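Surface layer protein (Geobacillus stearothermophilus, PDB 4UJ7) probably self-assembles into the crystalline surface layer that coats the bacterial cell, this piece being domains 5 and 6, with calcium sites in the second. Local coordinates at residues 28-39 against 73-84; 191-199 against 210-218. All coordinates share one frame; numbering follows the deposited sequence. Where two conformers were deposited one is given.

Contact 1 (28-39 against 73-84)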
loop_
_atom_site.group_PDB
_atom_site.type_symbol
_atom_site.label_atom_id
_atom_site.label_comp_id
_atom_site.label_asym_id
_atom_site.label_seq_id
_atom_site.Cartn_x
_atom_site.Cartn_y
_atom_site.Cartn_z
ATOM N N ALA A 28 9.890 12.795 2.103
ATOM C CA ALA A 28 10.738 13.581 3.007
ATOM C C ALA A 28 11.782 12.709 3.695
ATOM O O ALA A 28 11.553 11.537 3.957
ATOM C CB ALA A 28 9.900 14.329 4.036
ATOM N N LYS A 29 12.948 13.290 3.968
ATOM C CA LYS A 29 13.931 12.659 4.850
ATOM C C LYS A 29 13.248 12.146 6.123
ATOM O O LYS A 29 12.495 12.884 6.763
ATOM C CB LYS A 29 15.029 13.671 5.212
ATOM C CG LYS A 29 16.046 13.177 6.248
ATOM C CD LYS A 29 16.911 14.321 6.771
ATOM C CE LYS A 29 17.655 15.015 5.641
ATOM N NZ LYS A 29 18.178 16.364 6.015
ATOM N N GLY A 30 13.513 10.883 6.463
ATOM C CA GLY A 30 12.935 10.239 7.637
ATOM C C GLY A 30 11.577 9.592 7.432
ATOM O O GLY A 30 11.051 8.948 8.339
ATOM N N GLN A 31 10.995 9.765 6.245
ATOM C CA GLN A 31 9.729 9.104 5.925
ATOM C C GLN A 31 9.951 7.887 5.030
ATOM O O GLN A 31 10.997 7.746 4.404
ATOM C CB GLN A 31 8.767 10.079 5.228
ATOM C CG GLN A 31 8.263 11.217 6.100
ATOM C CD GLN A 31 7.585 10.732 7.369
ATOM O OE1 GLN A 31 6.625 9.950 7.329
ATOM N NE2 GLN A 31 8.072 11.206 8.509
ATOM N N LYS A 32 8.956 7.010 4.977
ATOM C CA LYS A 32 8.975 5.915 4.019
ATOM C C LYS A 32 7.760 6.010 3.098
ATOM O O LYS A 32 6.739 6.615 3.444
ATOM C CB LYS A 32 9.091 4.534 4.700
ATOM C CG LYS A 32 7.921 4.111 5.563
ATOM C CD LYS A 32 8.280 2.858 6.353
ATOM C CE LYS A 32 7.039 2.173 6.920
ATOM N NZ LYS A 32 6.570 2.719 8.228
ATOM N N ALA A 33 7.895 5.442 1.912
ATOM C CA ALA A 33 6.797 5.375 0.944
ATOM C C ALA A 33 6.775 3.985 0.308
ATOM O O ALA A 33 7.792 3.287 0.280
ATOM C CB ALA A 33 6.963 6.465 -0.109
ATOM N N THR A 34 5.615 3.556 -0.175
ATOM C CA THR A 34 5.523 2.241 -0.817
ATOM C C THR A 34 4.983 2.350 -2.231
ATOM O O THR A 34 4.305 3.333 -2.587
ATOM C CB THR A 34 4.660 1.226 -0.029
ATOM O OG1 THR A 34 3.272 1.585 -0.108
ATOM C CG2 THR A 34 5.065 1.183 1.452
ATOM N N PHE A 35 5.293 1.341 -3.040
ATOM C CA PHE A 35 4.641 1.160 -4.333
ATOM C C PHE A 35 4.559 -0.318 -4.669
ATOM O O PHE A 35 5.203 -1.142 -4.014
ATOM C CB PHE A 35 5.314 1.988 -5.447
ATOM C CG PHE A 35 6.732 1.575 -5.778
ATOM C CD1 PHE A 35 6.983 0.598 -6.736
ATOM C CD2 PHE A 35 7.816 2.204 -5.175
ATOM C CE1 PHE A 35 8.281 0.235 -7.071
ATOM C CE2 PHE A 35 9.130 1.838 -5.500
ATOM C CZ PHE A 35 9.359 0.850 -6.450
ATOM N N LYS A 36 3.766 -0.659 -5.676
ATOM C CA LYS A 36 3.512 -2.044 -6.023
ATOM C C LYS A 36 4.115 -2.457 -7.332
ATOM O O LYS A 36 4.107 -1.693 -8.296
ATOM C CB LYS A 36 2.018 -2.327 -6.042
ATOM C CG LYS A 36 1.444 -2.410 -4.637
ATOM C CD LYS A 36 -0.058 -2.571 -4.685
ATOM C CE LYS A 36 -0.588 -2.789 -3.280
ATOM N NZ LYS A 36 -2.067 -2.677 -3.313
ATOM N N VAL A 37 4.640 -3.670 -7.329
ATOM C CA VAL A 37 5.186 -4.309 -8.520
ATOM C C VAL A 37 4.270 -5.467 -8.883
ATOM O O VAL A 37 3.837 -6.223 -8.007
ATOM C CB VAL A 37 6.610 -4.851 -8.223
ATOM C CG1 VAL A 37 7.022 -5.927 -9.227
ATOM C CG2 VAL A 37 7.586 -3.696 -8.180
ATOM N N THR A 38 3.990 -5.611 -10.178
ATOM C CA THR A 38 3.284 -6.798 -10.685
ATOM C C THR A 38 4.008 -7.346 -11.911
ATOM O O THR A 38 4.164 -6.655 -12.908
ATOM C CB THR A 38 1.807 -6.539 -11.051
ATOM O OG1 THR A 38 1.130 -5.867 -9.982
ATOM C CG2 THR A 38 1.088 -7.865 -11.306
ATOM N N LEU A 39 4.454 -8.593 -11.813
ATOM C CA LEU A 39 5.184 -9.242 -12.910
ATOM C C LEU A 39 4.199 -9.759 -13.928
ATOM O O LEU A 39 3.241 -10.417 -13.555
ATOM C CB LEU A 39 6.034 -10.413 -12.385
ATOM C CG LEU A 39 7.097 -10.110 -11.321
ATOM C CD1 LEU A 39 7.931 -11.342 -11.023
ATOM C CD2 LEU A 39 7.999 -8.955 -11.710
ATOM N N SER A 73 3.663 -13.115 -7.868
ATOM C CA SER A 73 3.600 -12.275 -9.056
ATOM C C SER A 73 3.416 -10.803 -8.699
ATOM O O SER A 73 3.548 -9.950 -9.568
ATOM C CB SER A 73 2.487 -12.740 -10.013
ATOM O OG SER A 73 1.226 -12.769 -9.349
ATOM N N GLU A 74 3.105 -10.506 -7.434
ATOM C CA GLU A 74 2.892 -9.140 -6.935
ATOM C C GLU A 74 3.729 -8.936 -5.671
ATOM O O GLU A 74 3.754 -9.814 -4.795
ATOM C CB GLU A 74 1.420 -8.950 -6.547
ATOM C CG GLU A 74 0.441 -8.910 -7.719
ATOM C CD GLU A 74 -1.018 -9.053 -7.310
ATOM O OE1 GLU A 74 -1.393 -10.095 -6.719
ATOM O OE2 GLU A 74 -1.804 -8.129 -7.612
ATOM N N TYR A 75 4.382 -7.774 -5.578
ATOM C CA TYR A 75 5.192 -7.405 -4.411
ATOM C C TYR A 75 5.000 -5.939 -4.064
ATOM O O TYR A 75 4.711 -5.099 -4.938
ATOM C CB TYR A 75 6.681 -7.591 -4.712
ATOM C CG TYR A 75 7.075 -9.009 -5.046
ATOM C CD1 TYR A 75 7.361 -9.938 -4.036
ATOM C CD2 TYR A 75 7.186 -9.425 -6.393
ATOM C CE1 TYR A 75 7.710 -11.247 -4.350
ATOM C CE2 TYR A 75 7.525 -10.743 -6.711
ATOM C CZ TYR A 75 7.813 -11.637 -5.683
ATOM O OH TYR A 75 8.160 -12.920 -5.996
ATOM N N THR A 76 5.194 -5.611 -2.791
ATOM C CA THR A 76 5.250 -4.234 -2.340
ATOM C C THR A 76 6.686 -3.833 -2.073
ATOM O O THR A 76 7.402 -4.555 -1.357
ATOM C CB THR A 76 4.408 -4.035 -1.074
ATOM O OG1 THR A 76 3.035 -4.245 -1.415
ATOM C CG2 THR A 76 4.561 -2.620 -0.546
ATOM N N VAL A 77 7.111 -2.736 -2.668
ATOM C CA VAL A 77 8.462 -2.184 -2.459
ATOM C C VAL A 77 8.350 -1.017 -1.487
ATOM O O VAL A 77 7.484 -0.139 -1.632
ATOM C CB VAL A 77 9.095 -1.718 -3.792
ATOM C CG1 VAL A 77 10.434 -1.033 -3.546
ATOM C CG2 VAL A 77 9.230 -2.877 -4.767
ATOM N N THR A 78 9.224 -0.998 -0.479
ATOM C CA THR A 78 9.277 0.100 0.501
ATOM C C THR A 78 10.557 0.891 0.337
ATOM O O THR A 78 11.641 0.309 0.292
ATOM C CB THR A 78 9.191 -0.445 1.942
ATOM O OG1 THR A 78 7.915 -1.061 2.106
ATOM C CG2 THR A 78 9.352 0.682 2.971
ATOM N N VAL A 79 10.437 2.215 0.236
ATOM C CA VAL A 79 11.581 3.111 0.111
ATOM C C VAL A 79 11.686 3.993 1.358
ATOM O O VAL A 79 10.720 4.638 1.761
ATOM C CB VAL A 79 11.488 3.989 -1.179
ATOM C CG1 VAL A 79 12.652 4.978 -1.271
ATOM C CG2 VAL A 79 11.367 3.123 -2.438
ATOM N N ASN A 80 12.871 4.005 1.979
ATOM C CA ASN A 80 13.139 4.800 3.173
ATOM C C ASN A 80 13.993 6.005 2.821
ATOM O O ASN A 80 15.100 5.850 2.289
ATOM C CB ASN A 80 13.858 3.924 4.212
ATOM C CG ASN A 80 13.097 2.632 4.514
ATOM O OD1 ASN A 80 12.020 2.666 5.113
ATOM N ND2 ASN A 80 13.659 1.484 4.106
ATOM N N GLY A 81 13.466 7.203 3.076
ATOM C CA GLY A 81 14.205 8.450 2.827
ATOM C C GLY A 81 15.225 8.685 3.929
ATOM O O GLY A 81 14.859 8.921 5.081
ATOM N N VAL A 82 16.504 8.562 3.575
ATOM C CA VAL A 82 17.603 8.666 4.559
ATOM C C VAL A 82 18.224 10.068 4.595
ATOM O O VAL A 82 18.396 10.634 5.677
ATOM C CB VAL A 82 18.682 7.581 4.307
ATOM C CG1 VAL A 82 19.906 7.799 5.198
ATOM C CG2 VAL A 82 18.099 6.186 4.531
ATOM N N ALA A 83 18.559 10.611 3.428
ATOM C CA ALA A 83 19.102 11.979 3.319
ATOM C C ALA A 83 18.663 12.670 2.032
ATOM O O ALA A 83 18.447 12.020 1.009
ATOM C CB ALA A 83 20.625 11.956 3.413
ATOM N N GLU A 84 18.555 13.998 2.074
ATOM C CA GLU A 84 18.154 14.755 0.890
ATOM C C GLU A 84 19.044 14.437 -0.308
ATOM O O GLU A 84 20.267 14.349 -0.185
ATOM C CB GLU A 84 18.140 16.262 1.171
ATOM C CG GLU A 84 17.143 16.666 2.245
ATOM C CD GLU A 84 17.161 18.158 2.526
ATOM O OE1 GLU A 84 17.214 18.944 1.556
ATOM O OE2 GLU A 84 17.126 18.538 3.717
HETATM O O HOH W 1 20.104 15.547 3.815
#
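Phe35 lays its ring over the side chain of Val77, its partner in a hydrogen-bonded pair of the antiparallel sheet that forms one wall of this Ig-like (BIG2) beta-sandwich domain. Val77 CB sits over one ring face, 3.9 Å from the ring centroid and 18° off the normal, a CH-pi contact, while Val77 CG1 reaches Phe35 CZ at 3.6 Å. The ring gets there because its CG stands between the backbone N and the carbonyl carbon (chi1 65°), folding it across the neighbouring strand. At the ring edge, near its plane, Val79 CG2 comes within 4.0 Å of Phe35 CE2. The apolar row continues with Val37 CG2 against Val77 CG2 and with Leu39 CD1 at the edge of the Tyr75 ring. Val25 and strand 15-20 pack on this interior side, and the Tyr75 hydroxyl bonds to Gly49 O.

Backbone bonds in both directions join Ala33 with Val79, Phe35 with Val77 and Val37 with Tyr75; Leu39 N to Ser73 O ends the ladder. On the opposite face Thr34 CG2 lies beside Thr78 OG1 at 3.7 Å, and the aliphatic part of Lys32 runs along Asn80 OD1 before its ammonium pairs with Asp181. Lys36 NZ turns to Asp119 O, in the calcium-binding second domain.

Beyond the ladder, the type II turn from Ala28 to Gln31 sends Gly30 N to Gly81 O, from above the carbonyl plane, and Gly81 N bonds to Gln31 O. Gly81, with no side chain, lets Ala28 O come close to its CA. Lys29 NZ makes a salt bridge to Glu84 OE2 at 3.3 Å, weak as a hydrogen bond, and one water joins the same ammonium weakly to Glu84 N, 2.8 Å from the water oxygen.

Contact 2 (191-199 against 210-218). With CA (calcium ion), chain D.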
loop_
_atom_site.group_PDB
_atom_site.type_symbol
_atom_site.label_atom_id
_atom_site.label_comp_id
_atom_site.label_asym_id
_atom_site.label_seq_id
_atom_site.Cartn_x
_atom_site.Cartn_y
_atom_site.Cartn_z
ATOM N N SER A 191 -20.669 -10.039 8.368
ATOM C CA SER A 191 -21.341 -9.656 7.118
ATOM C C SER A 191 -22.261 -10.761 6.611
ATOM O O SER A 191 -21.854 -11.918 6.561
ATOM C CB SER A 191 -20.317 -9.363 6.016
ATOM O OG SER A 191 -19.573 -8.190 6.319
ATOM N N LYS A 192 -23.487 -10.398 6.252
ATOM C CA LYS A 192 -24.421 -11.344 5.646
ATOM C C LYS A 192 -24.431 -11.261 4.123
ATOM O O LYS A 192 -24.855 -12.213 3.438
ATOM C CB LYS A 192 -25.826 -11.120 6.190
ATOM C CG LYS A 192 -25.940 -11.414 7.676
ATOM C CD LYS A 192 -27.365 -11.766 8.047
ATOM C CE LYS A 192 -27.432 -12.293 9.467
ATOM N NZ LYS A 192 -28.840 -12.305 9.947
ATOM N N LYS A 193 -23.968 -10.127 3.596
ATOM C CA LYS A 193 -23.985 -9.875 2.161
ATOM C C LYS A 193 -22.613 -9.436 1.686
ATOM O O LYS A 193 -21.796 -8.978 2.473
ATOM C CB LYS A 193 -24.970 -8.748 1.809
ATOM C CG LYS A 193 -26.434 -8.988 2.160
ATOM C CD LYS A 193 -27.252 -7.814 1.629
ATOM C CE LYS A 193 -28.557 -7.610 2.376
ATOM N NZ LYS A 193 -29.633 -8.474 1.817
ATOM N N VAL A 194 -22.392 -9.531 0.385
ATOM C CA VAL A 194 -21.215 -8.940 -0.236
ATOM C C VAL A 194 -21.535 -7.495 -0.624
ATOM O O VAL A 194 -22.711 -7.124 -0.789
ATOM C CB VAL A 194 -20.759 -9.734 -1.480
ATOM C CG1 VAL A 194 -20.446 -11.182 -1.115
ATOM C CG2 VAL A 194 -21.829 -9.689 -2.573
ATOM N N GLY A 195 -20.503 -6.664 -0.757
ATOM C CA GLY A 195 -20.671 -5.318 -1.296
ATOM C C GLY A 195 -19.649 -4.356 -0.736
ATOM O O GLY A 195 -18.740 -4.762 0.002
ATOM N N LYS A 196 -19.829 -3.078 -1.057
ATOM C CA LYS A 196 -18.986 -2.000 -0.574
ATOM C C LYS A 196 -19.425 -1.506 0.797
ATOM O O LYS A 196 -20.632 -1.408 1.096
ATOM C CB LYS A 196 -19.047 -0.811 -1.557
ATOM C CG LYS A 196 -18.544 -1.092 -2.979
ATOM C CD LYS A 196 -17.062 -1.437 -2.963
ATOM C CE LYS A 196 -16.486 -1.718 -4.346
ATOM N NZ LYS A 196 -16.126 -0.463 -5.056
ATOM N N GLU A 197 -18.439 -1.154 1.625
ATOM C CA GLU A 197 -18.689 -0.483 2.894
ATOM C C GLU A 197 -17.829 0.770 2.982
ATOM O O GLU A 197 -16.606 0.691 2.854
ATOM C CB GLU A 197 -18.400 -1.439 4.065
ATOM C CG GLU A 197 -18.721 -0.878 5.454
ATOM C CD GLU A 197 -20.193 -0.875 5.811
ATOM O OE1 GLU A 197 -21.060 -1.045 4.925
ATOM O OE2 GLU A 197 -20.490 -0.722 7.016
ATOM N N THR A 198 -18.463 1.921 3.178
ATOM C CA THR A 198 -17.766 3.202 3.246
ATOM C C THR A 198 -17.134 3.423 4.619
ATOM O O THR A 198 -17.829 3.411 5.643
ATOM C CB THR A 198 -18.728 4.366 2.895
ATOM O OG1 THR A 198 -19.224 4.152 1.574
ATOM C CG2 THR A 198 -18.000 5.709 2.927
ATOM N N LEU A 199 -15.816 3.625 4.648
ATOM C CA LEU A 199 -15.135 4.033 5.873
ATOM C C LEU A 199 -14.812 5.506 5.857
ATOM O O LEU A 199 -14.329 6.025 4.863
ATOM C CB LEU A 199 -13.847 3.231 6.076
ATOM C CG LEU A 199 -13.995 1.713 6.016
ATOM C CD1 LEU A 199 -12.646 1.026 6.227
ATOM C CD2 LEU A 199 -15.011 1.224 7.049
ATOM N N THR A 210 -13.032 9.579 2.672
ATOM C CA THR A 210 -13.611 8.243 2.796
ATOM C C THR A 210 -12.893 7.245 1.909
ATOM O O THR A 210 -12.242 7.621 0.933
ATOM C CB THR A 210 -15.122 8.208 2.471
ATOM O OG1 THR A 210 -15.337 8.567 1.095
ATOM C CG2 THR A 210 -15.903 9.133 3.400
ATOM N N VAL A 211 -13.002 5.964 2.256
ATOM C CA VAL A 211 -12.510 4.884 1.407
ATOM C C VAL A 211 -13.505 3.730 1.485
ATOM O O VAL A 211 -14.005 3.399 2.562
ATOM C CB VAL A 211 -11.068 4.442 1.797
ATOM C CG1 VAL A 211 -11.003 3.912 3.230
ATOM C CG2 VAL A 211 -10.500 3.438 0.793
ATOM N N ASP A 212 -13.813 3.139 0.337
ATOM C CA ASP A 212 -14.722 2.008 0.289
ATOM C C ASP A 212 -13.926 0.719 0.329
ATOM O O ASP A 212 -13.057 0.494 -0.516
ATOM C CB ASP A 212 -15.576 2.055 -0.981
ATOM C CG ASP A 212 -16.735 3.034 -0.879
ATOM O OD1 ASP A 212 -16.872 3.745 0.138
ATOM O OD2 ASP A 212 -17.529 3.087 -1.841
ATOM N N VAL A 213 -14.179 -0.114 1.332
ATOM C CA VAL A 213 -13.687 -1.485 1.317
ATOM C C VAL A 213 -14.754 -2.405 0.738
ATOM O O VAL A 213 -15.922 -2.031 0.671
ATOM C CB VAL A 213 -13.211 -1.966 2.706
ATOM C CG1 VAL A 213 -12.055 -1.089 3.177
ATOM C CG2 VAL A 213 -14.355 -1.970 3.734
ATOM N N GLU A 214 -14.351 -3.584 0.273
ATOM C CA GLU A 214 -15.295 -4.503 -0.360
ATOM C C GLU A 214 -15.245 -5.873 0.295
ATOM O O GLU A 214 -14.167 -6.464 0.430
ATOM C CB GLU A 214 -14.992 -4.640 -1.862
ATOM C CG GLU A 214 -16.068 -5.395 -2.643
ATOM C CD GLU A 214 -15.722 -5.611 -4.110
ATOM O OE1 GLU A 214 -14.676 -5.105 -4.574
ATOM O OE2 GLU A 214 -16.505 -6.305 -4.806
ATOM N N VAL A 215 -16.409 -6.376 0.692
ATOM C CA VAL A 215 -16.522 -7.766 1.103
ATOM C C VAL A 215 -16.940 -8.576 -0.122
ATOM O O VAL A 215 -17.900 -8.221 -0.814
ATOM C CB VAL A 215 -17.496 -7.944 2.296
ATOM C CG1 VAL A 215 -17.805 -9.412 2.544
ATOM C CG2 VAL A 215 -16.869 -7.345 3.543
ATOM N N ILE A 216 -16.167 -9.617 -0.399
ATOM C CA ILE A 216 -16.454 -10.562 -1.492
ATOM C C ILE A 216 -16.663 -11.958 -0.880
ATOM O O ILE A 216 -16.422 -12.178 0.313
ATOM C CB ILE A 216 -15.318 -10.576 -2.567
ATOM C CG1 ILE A 216 -14.005 -11.135 -1.975
ATOM C CG2 ILE A 216 -15.141 -9.193 -3.179
ATOM C CD1 ILE A 216 -12.891 -11.414 -2.991
ATOM N N ASP A 217 -17.120 -12.910 -1.688
ATOM C CA ASP A 217 -17.212 -14.290 -1.235
ATOM C C ASP A 217 -16.942 -15.203 -2.424
ATOM O O ASP A 217 -17.796 -15.347 -3.301
ATOM C CB ASP A 217 -18.605 -14.578 -0.648
ATOM C CG ASP A 217 -18.677 -15.931 0.070
ATOM O OD1 ASP A 217 -17.943 -16.872 -0.312
ATOM O OD2 ASP A 217 -19.478 -16.053 1.032
ATOM N N THR A 218 -15.765 -15.821 -2.440
ATOM C CA THR A 218 -15.351 -16.616 -3.608
ATOM C C THR A 218 -15.669 -18.101 -3.464
ATOM O O THR A 218 -15.180 -18.900 -4.263
ATOM C CB THR A 218 -13.852 -16.444 -3.927
ATOM O OG1 THR A 218 -13.063 -16.892 -2.812
ATOM C CG2 THR A 218 -13.526 -14.975 -4.267
HETATM CA CA CA D . -22.737 -1.803 6.761
HETATM O O HOH W 2 -16.413 2.192 -4.611
HETATM O O HOH W 3 -13.716 0.824 -3.827
HETATM O O HOH W 4 -22.231 -1.863 9.123
#
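The beta hairpin of strands 195-203 and 206-216 in the second Ig-like (BIG2) domain carries Glu197, a ligand of one of the calcium ions. Both carboxylate oxygens grip the metal: Glu197 OE1 lies 2.6 Å and Glu197 OE2 2.5 Å from the calcium ion. A water joins the shell, and Glu162, Asp165, Asn167 and Val169 complete the site. With CG anti to the backbone N (chi1 -176°) and a bend at chi2, the carboxylate leaves the sheet while CB stays beside Val213 CG2.

Paired backbone bonds fix Glu197 to Val213, Gly195 to Val215 and Leu199 to Val211. On the same face as Glu197, Leu199 crosses Val213 at about a right angle, CD1 to CG1 3.8 Å, and both pack on strand 135-144.

The other face is polar. Thr198 OG1 donates to Asp212 OD1 at 2.8 Å, arriving from above the carboxylate plane, 36° out of it, and Thr198 CG2 rests on Thr210 CB. Lys196, bent at chi2 and chi4, passes its CD and CE over Glu214, with CE 3.8 Å from Glu214 OE1. The charged ends of this pair, Lys196 NZ and Glu214 OE1, are not in contact; Glu214 OE1 forms its salt bridge with NZ of Lys122, a residue of another calcium site. With Glu214 cut back to an alanine, the Lys122 ammonium would probably lose this carboxylate and the methylenes of Lys196 their cover.

Towards the chain end, Val194 CB lies 3.3 Å from Val215 O and its CG1 touches Asp217 CB, whose carboxylate engages Thr219 and Lys125. Lys196 NZ itself stays 5.0 Å from Asp212 OD2, a gap spanned by a water 2.7 Å from Lys196 NZ that donates to Asp212 OD2.

Both contacts pair inner strands of four-stranded sheets, antiparallel with an apolar and a polar face, but they belong to different domains, their centres 28 Å apart on opposite sides of the chain's centre. Contact 1 is the more core-like, nearer that centre and with nine buried residues; it joins strands well separated in sequence, and its interior row includes aromatic rings. Contact 2, a hairpin of adjacent strands, has four buried residues and is the more superficial; its apolar face is aliphatic and gives way to a calcium ligand. The polar face of contact 1 is rich in threonine and sends two lysines to the second domain, whereas contact 2 relies on acidic groups, a lysine and bridging waters.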